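Local coordinates for uncharacterized protein (Bacteroides vulgatus, PDB 4Q88) that is of unknown function but belongs to glycoside hydrolase family 88 and is therefore probably a carbohydrate-degrading hydrolase, at residues Q25-M30 / W39-Y44; Y44-M49 / W100-Q105. One frame throughout, in Å; residues are numbered along the deposited sequence.

Contact 1: Q25-M30 / W39-Y44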
loop_
_atom_site.group_PDB
_atom_site.type_symbol
_atom_site.label_atom_id
_atom_site.label_comp_id
_atom_site.label_asym_id
_atom_site.label_seq_id
_atom_site.Cartn_x
_atom_site.Cartn_y
_atom_site.Cartn_z
ATOM N N GLN A 25 12.419 15.255 -2.489
ATOM C CA GLN A 25 13.728 15.819 -2.147
ATOM C C GLN A 25 13.856 16.140 -0.688
ATOM O O GLN A 25 14.898 15.880 -0.109
ATOM C CB GLN A 25 14.059 17.014 -3.004
ATOM C CG GLN A 25 14.386 16.515 -4.388
ATOM C CD GLN A 25 14.487 17.596 -5.422
ATOM O OE1 GLN A 25 14.586 18.784 -5.102
ATOM N NE2 GLN A 25 14.459 17.185 -6.693
ATOM N N ARG A 26 12.797 16.646 -0.089
ATOM C CA ARG A 26 12.798 16.909 1.358
ATOM C C ARG A 26 13.073 15.630 2.103
ATOM O O ARG A 26 13.947 15.581 2.980
ATOM C CB ARG A 26 11.479 17.513 1.804
ATOM C CG ARG A 26 11.436 17.890 3.296
ATOM C CD ARG A 26 10.025 17.919 3.835
ATOM N NE ARG A 26 9.947 17.666 5.276
ATOM C CZ ARG A 26 9.665 16.484 5.850
ATOM N NH1 ARG A 26 9.435 15.356 5.121
ATOM N NH2 ARG A 26 9.618 16.424 7.191
ATOM N N TYR A 27 12.354 14.559 1.752
ATOM C CA TYR A 27 12.530 13.304 2.481
ATOM C C TYR A 27 13.963 12.744 2.327
ATOM O O TYR A 27 14.613 12.391 3.319
ATOM C CB TYR A 27 11.471 12.263 2.038
ATOM C CG TYR A 27 11.593 11.028 2.835
ATOM C CD1 TYR A 27 10.983 10.931 4.074
ATOM C CD2 TYR A 27 12.347 9.970 2.392
ATOM C CE1 TYR A 27 11.135 9.808 4.851
ATOM C CE2 TYR A 27 12.509 8.840 3.158
ATOM C CZ TYR A 27 11.885 8.764 4.382
ATOM O OH TYR A 27 12.022 7.642 5.156
ATOM N N GLN A 28 14.477 12.703 1.089
ATOM C CA GLN A 28 15.793 12.122 0.851
ATOM C C GLN A 28 16.926 12.990 1.402
ATOM O O GLN A 28 17.962 12.456 1.799
ATOM C CB GLN A 28 16.015 11.813 -0.639
ATOM C CG GLN A 28 15.040 10.757 -1.146
ATOM C CD GLN A 28 15.295 10.278 -2.552
ATOM O OE1 GLN A 28 16.267 10.658 -3.200
ATOM N NE2 GLN A 28 14.435 9.382 -3.019
ATOM N N SER A 29 16.723 14.309 1.464
ATOM C CA SER A 29 17.765 15.189 2.003
ATOM C C SER A 29 17.829 15.036 3.513
ATOM O O SER A 29 18.893 15.152 4.101
ATOM C CB SER A 29 17.517 16.661 1.623
ATOM O OG SER A 29 16.389 17.188 2.302
HETATM N N MSE A 30 16.686 14.755 4.135
HETATM C CA MSE A 30 16.585 14.646 5.588
HETATM C C MSE A 30 16.927 13.288 6.136
HETATM O O MSE A 30 17.336 13.179 7.276
HETATM C CB MSE A 30 15.162 14.923 6.060
HETATM C CG MSE A 30 14.846 16.407 6.216
HETATM SE SE MSE A 30 12.960 16.563 6.780
HETATM C CE MSE A 30 13.022 15.667 8.540
ATOM N N TRP A 39 8.766 -2.709 7.068
ATOM C CA TRP A 39 7.658 -2.243 6.197
ATOM C C TRP A 39 7.551 -0.718 5.991
ATOM O O TRP A 39 7.206 -0.266 4.919
ATOM C CB TRP A 39 6.303 -2.776 6.705
ATOM C CG TRP A 39 5.853 -2.044 7.931
ATOM C CD1 TRP A 39 6.191 -2.317 9.222
ATOM C CD2 TRP A 39 5.017 -0.895 7.970
ATOM N NE1 TRP A 39 5.619 -1.391 10.080
ATOM C CE2 TRP A 39 4.879 -0.518 9.328
ATOM C CE3 TRP A 39 4.320 -0.180 7.002
ATOM C CZ2 TRP A 39 4.116 0.588 9.712
ATOM C CZ3 TRP A 39 3.584 0.919 7.386
ATOM C CH2 TRP A 39 3.454 1.266 8.726
ATOM N N ASP A 40 7.774 0.057 7.043
ATOM C CA ASP A 40 7.531 1.489 6.945
ATOM C C ASP A 40 8.506 2.153 5.975
ATOM O O ASP A 40 8.083 2.928 5.092
ATOM C CB ASP A 40 7.488 2.147 8.338
ATOM C CG ASP A 40 8.758 1.943 9.156
ATOM O OD1 ASP A 40 9.567 0.990 8.968
ATOM O OD2 ASP A 40 8.942 2.804 10.025
ATOM N N ASN A 41 9.799 1.819 6.081
ATOM C CA ASN A 41 10.750 2.249 5.066
ATOM C C ASN A 41 10.464 1.641 3.708
ATOM O O ASN A 41 10.547 2.313 2.675
ATOM C CB ASN A 41 12.172 1.898 5.496
ATOM C CG ASN A 41 12.595 2.647 6.739
ATOM O OD1 ASN A 41 12.287 3.826 6.893
ATOM N ND2 ASN A 41 13.390 2.005 7.582
ATOM N N ALA A 42 10.103 0.357 3.698
ATOM C CA ALA A 42 9.876 -0.319 2.456
ATOM C C ALA A 42 8.682 0.262 1.688
ATOM O O ALA A 42 8.709 0.301 0.470
ATOM C CB ALA A 42 9.645 -1.820 2.677
ATOM N N VAL A 43 7.643 0.701 2.401
ATOM C CA VAL A 43 6.486 1.356 1.716
ATOM C C VAL A 43 6.951 2.701 1.098
ATOM O O VAL A 43 6.581 3.017 -0.002
ATOM C CB VAL A 43 5.281 1.540 2.649
ATOM C CG1 VAL A 43 4.197 2.437 2.007
ATOM C CG2 VAL A 43 4.713 0.168 2.953
ATOM N N TYR A 44 7.787 3.445 1.813
ATOM C CA TYR A 44 8.348 4.682 1.273
ATOM C C TYR A 44 9.037 4.310 -0.075
ATOM O O TYR A 44 8.800 4.954 -1.111
ATOM C CB TYR A 44 9.313 5.407 2.205
ATOM C CG TYR A 44 10.101 6.387 1.340
ATOM C CD1 TYR A 44 9.525 7.567 0.890
ATOM C CD2 TYR A 44 11.351 6.021 0.847
ATOM C CE1 TYR A 44 10.217 8.414 -0.009
ATOM C CE2 TYR A 44 12.052 6.855 -0.032
ATOM C CZ TYR A 44 11.481 8.040 -0.448
ATOM O OH TYR A 44 12.128 8.811 -1.371
#
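Tyr-27 and Tyr-44 meet between two consecutive helices whose segments 25-30 and 39-44 run roughly antiparallel, at 134°, with axes 13.7 Å apart at their closest. At that spacing the backbones do not touch, and the gap is bridged by long side chains. Each tyrosine leaves its helix toward the other with CG anti to the backbone N (chi1 -176° in Tyr-27), and the two rings slide past each other in opposite directions to form an offset face-to-face stack. Their centroids are 4.3 Å apart, and the planes are tilted by 30°. The overlap is uneven: CE2 of Tyr-27 lies above the middle of the Tyr-44 ring, whereas CD1 of Tyr-44 lies toward the rim of the Tyr-27 ring. The rings come closest at Tyr-27 CD2 and Tyr-44 CZ, 3.5 Å. Gln-28, one residue on, sends its extended chain across the end of the same ring at about a right angle. It donates a nearly straight hydrogen bond, 2.9 Å from NE2 to Tyr-44 OH, and the hydroxyl oxygen lies almost in the plane of the Gln-28 amide. The hydroxyl also donates a hydrogen bond to OD1 of Asn-24, so it is gripped from helix 13-30 by two amides. A phenylalanine in place of Tyr-44 could keep the stack but would probably leave NE2 of Gln-28 and OD1 of Asn-24 without this shared partner. The two helices are sequence neighbours in a largely helical chain, consistent with the six-hairpin clan to which the family belongs. Tyr-63 of helix 58-70 packs on both tyrosines and on Gln-28, while Asn-341 and Ile-344 of helix 341-358 also touch Tyr-27.

Contact 2: Y44-M49 / W100-Q105; sequences YHTGNM and WQVCFQ
The CG2 methyl of Thr-46 lies against the side-chain amide of Gln-105, 3.6 Å from its OE1, and this small overlap carries most of the contact. The two side chains point toward each other and pass at a slant, with no hydrogen bond between the segments. The backbones come nearest at the same pair, where Thr-46 CA and Gln-105 CA are 7.2 Å apart. Val-102 adds a looser apolar touch, its CG2 standing 4.3 Å from the same threonine methyl. The torsion of Thr-46 divides its two branches between different tasks. With chi1 at 71°, OG1 sits between the backbone N and the carbonyl carbon and bonds back to the carbonyl oxygen of Val-43 in its own helix, while CG2, anti to the carbonyl carbon, is left to face segment 100-105. Tyr-146 serves both sides: its hydroxyl is a second hydrogen-bond partner of OG1, so that this buried polar atom is held twice, and its backbone oxygen, together with that of Met-147, accepts from NE2 of Gln-105, whose chain is extended beyond CG. Those two bonds should fix the rotation of the amide, with OE1 left beside the methyl. Plain structural packing of this kind joins helix 39-55 to helix 103-113 and the turn leading into it, a seam that His-45 and selenomethionine Met-49 continue by resting on Thr-106. Helix 144-159 closes over Gln-105 with Pro-150 and Val-151 and meets Val-102 through Met-147, while helix 58-70 packs on Met-49 through Leu-61 and Ser-64.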
loop_
_atom_site.group_PDB
_atom_site.type_symbol
_atom_site.label_atom_id
_atom_site.label_comp_id
_atom_site.label_asym_id
_atom_site.label_seq_id
_atom_site.Cartn_x
_atom_site.Cartn_y
_atom_site.Cartn_z
ATOM N N TYR A 44 7.787 3.445 1.813
ATOM C CA TYR A 44 8.348 4.682 1.273
ATOM C C TYR A 44 9.037 4.310 -0.075
ATOM O O TYR A 44 8.800 4.954 -1.111
ATOM C CB TYR A 44 9.313 5.407 2.205
ATOM C CG TYR A 44 10.101 6.387 1.340
ATOM C CD1 TYR A 44 9.525 7.567 0.890
ATOM C CD2 TYR A 44 11.351 6.021 0.847
ATOM C CE1 TYR A 44 10.217 8.414 -0.009
ATOM C CE2 TYR A 44 12.052 6.855 -0.032
ATOM C CZ TYR A 44 11.481 8.040 -0.448
ATOM O OH TYR A 44 12.128 8.811 -1.371
ATOM N N HIS A 45 9.857 3.240 -0.071
ATOM C CA HIS A 45 10.536 2.831 -1.322
ATOM C C HIS A 45 9.584 2.465 -2.425
ATOM O O HIS A 45 9.904 2.716 -3.568
ATOM C CB HIS A 45 11.626 1.791 -1.095
ATOM C CG HIS A 45 12.808 2.383 -0.416
ATOM N ND1 HIS A 45 13.754 3.106 -1.109
ATOM C CD2 HIS A 45 13.105 2.531 0.896
ATOM C CE1 HIS A 45 14.644 3.578 -0.258
ATOM N NE2 HIS A 45 14.251 3.271 0.967
ATOM N N THR A 46 8.440 1.835 -2.157
ATOM C CA THR A 46 7.415 1.681 -3.223
ATOM C C THR A 46 6.984 3.021 -3.847
ATOM O O THR A 46 6.835 3.129 -5.072
ATOM C CB THR A 46 6.175 0.832 -2.784
ATOM O OG1 THR A 46 5.336 1.525 -1.845
ATOM C CG2 THR A 46 6.627 -0.467 -2.195
ATOM N N GLY A 47 6.833 4.056 -3.040
ATOM C CA GLY A 47 6.566 5.381 -3.549
ATOM C C GLY A 47 7.690 5.941 -4.377
ATOM O O GLY A 47 7.491 6.469 -5.475
ATOM N N ASN A 48 8.909 5.793 -3.869
ATOM C CA ASN A 48 10.089 6.258 -4.613
ATOM C C ASN A 48 10.221 5.561 -5.959
ATOM O O ASN A 48 10.522 6.189 -6.986
ATOM C CB ASN A 48 11.351 6.074 -3.790
ATOM C CG ASN A 48 12.551 6.789 -4.411
ATOM O OD1 ASN A 48 12.469 7.957 -4.758
ATOM N ND2 ASN A 48 13.646 6.109 -4.521
HETATM N N MSE A 49 9.963 4.246 -6.006
HETATM C CA MSE A 49 10.052 3.540 -7.279
HETATM C C MSE A 49 8.973 4.032 -8.261
HETATM O O MSE A 49 9.175 4.070 -9.516
HETATM C CB MSE A 49 9.970 2.011 -6.980
HETATM C CG MSE A 49 11.139 1.372 -6.212
HETATM SE SE MSE A 49 12.835 1.869 -7.089
HETATM C CE MSE A 49 12.600 1.233 -8.900
ATOM N N TRP A 100 8.195 -7.884 6.605
ATOM C CA TRP A 100 9.613 -8.105 6.259
ATOM C C TRP A 100 9.751 -8.585 4.825
ATOM O O TRP A 100 10.814 -8.957 4.381
ATOM C CB TRP A 100 10.239 -9.115 7.205
ATOM C CG TRP A 100 10.608 -8.506 8.521
ATOM C CD1 TRP A 100 10.090 -8.820 9.757
ATOM C CD2 TRP A 100 11.635 -7.550 8.737
ATOM N NE1 TRP A 100 10.730 -8.079 10.724
ATOM C CE2 TRP A 100 11.681 -7.289 10.130
ATOM C CE3 TRP A 100 12.505 -6.845 7.881
ATOM C CZ2 TRP A 100 12.565 -6.339 10.690
ATOM C CZ3 TRP A 100 13.403 -5.924 8.430
ATOM C CH2 TRP A 100 13.436 -5.692 9.827
ATOM N N GLN A 101 8.663 -8.520 4.094
ATOM C CA GLN A 101 8.624 -8.985 2.682
ATOM C C GLN A 101 8.277 -7.905 1.663
ATOM O O GLN A 101 8.537 -8.045 0.454
ATOM C CB GLN A 101 7.637 -10.129 2.562
ATOM C CG GLN A 101 7.968 -11.344 3.397
ATOM C CD GLN A 101 6.923 -12.445 3.301
ATOM O OE1 GLN A 101 5.776 -12.195 2.924
ATOM N NE2 GLN A 101 7.301 -13.676 3.655
ATOM N N VAL A 102 7.719 -6.787 2.108
ATOM C CA VAL A 102 7.407 -5.666 1.197
ATOM C C VAL A 102 8.671 -5.066 0.565
ATOM O O VAL A 102 8.617 -4.610 -0.597
ATOM C CB VAL A 102 6.485 -4.589 1.865
ATOM C CG1 VAL A 102 6.994 -4.211 3.233
ATOM C CG2 VAL A 102 6.299 -3.351 1.004
ATOM N N CYS A 103 9.822 -5.145 1.253
ATOM C CA CYS A 103 11.082 -4.769 0.656
ATOM C C CYS A 103 11.321 -5.502 -0.677
ATOM O O CYS A 103 11.940 -4.946 -1.630
ATOM C CB CYS A 103 12.261 -4.981 1.615
ATOM S SG CYS A 103 12.500 -6.670 2.127
ATOM N N PHE A 104 10.833 -6.731 -0.785
ATOM C CA PHE A 104 11.021 -7.525 -2.019
ATOM C C PHE A 104 10.385 -6.891 -3.265
ATOM O O PHE A 104 10.824 -7.193 -4.417
ATOM C CB PHE A 104 10.457 -8.955 -1.886
ATOM C CG PHE A 104 11.019 -9.794 -0.767
ATOM C CD1 PHE A 104 12.238 -9.549 -0.196
ATOM C CD2 PHE A 104 10.299 -10.918 -0.321
ATOM C CE1 PHE A 104 12.730 -10.326 0.827
ATOM C CE2 PHE A 104 10.773 -11.695 0.701
ATOM C CZ PHE A 104 12.008 -11.428 1.266
ATOM N N GLN A 105 9.386 -6.032 -3.068
ATOM C CA GLN A 105 8.787 -5.333 -4.202
ATOM C C GLN A 105 9.841 -4.442 -4.864
ATOM O O GLN A 105 10.000 -4.436 -6.092
ATOM C CB GLN A 105 7.603 -4.456 -3.752
ATOM C CG GLN A 105 6.473 -5.251 -3.112
ATOM C CD GLN A 105 5.233 -4.396 -2.840
ATOM O OE1 GLN A 105 4.975 -3.423 -3.530
ATOM N NE2 GLN A 105 4.485 -4.754 -1.806
#

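In the fold
Helix 39-55 takes part in both contacts; Tyr-44 lies in a segment of each, but its ring bridges the segments only in contact 1. Contact 1 joins that helix to the preceding one and is partly buried, about 14 Å from the centre of the chain; contact 2 reaches 51 residues further along, lies about 9 Å from that centre and is wholly buried. The chemistry follows the place. Aromatic stacking and a hydrogen bond span the gap of contact 1, whereas contact 2 relies on a methyl group, with Thr-46 OG1 and Gln-105 NE2 bonded to helix 144-159, and OG1 also to its own helix. The sites also touch where Ala-42 CB and Trp-39 CA pack on Val-102 CG1.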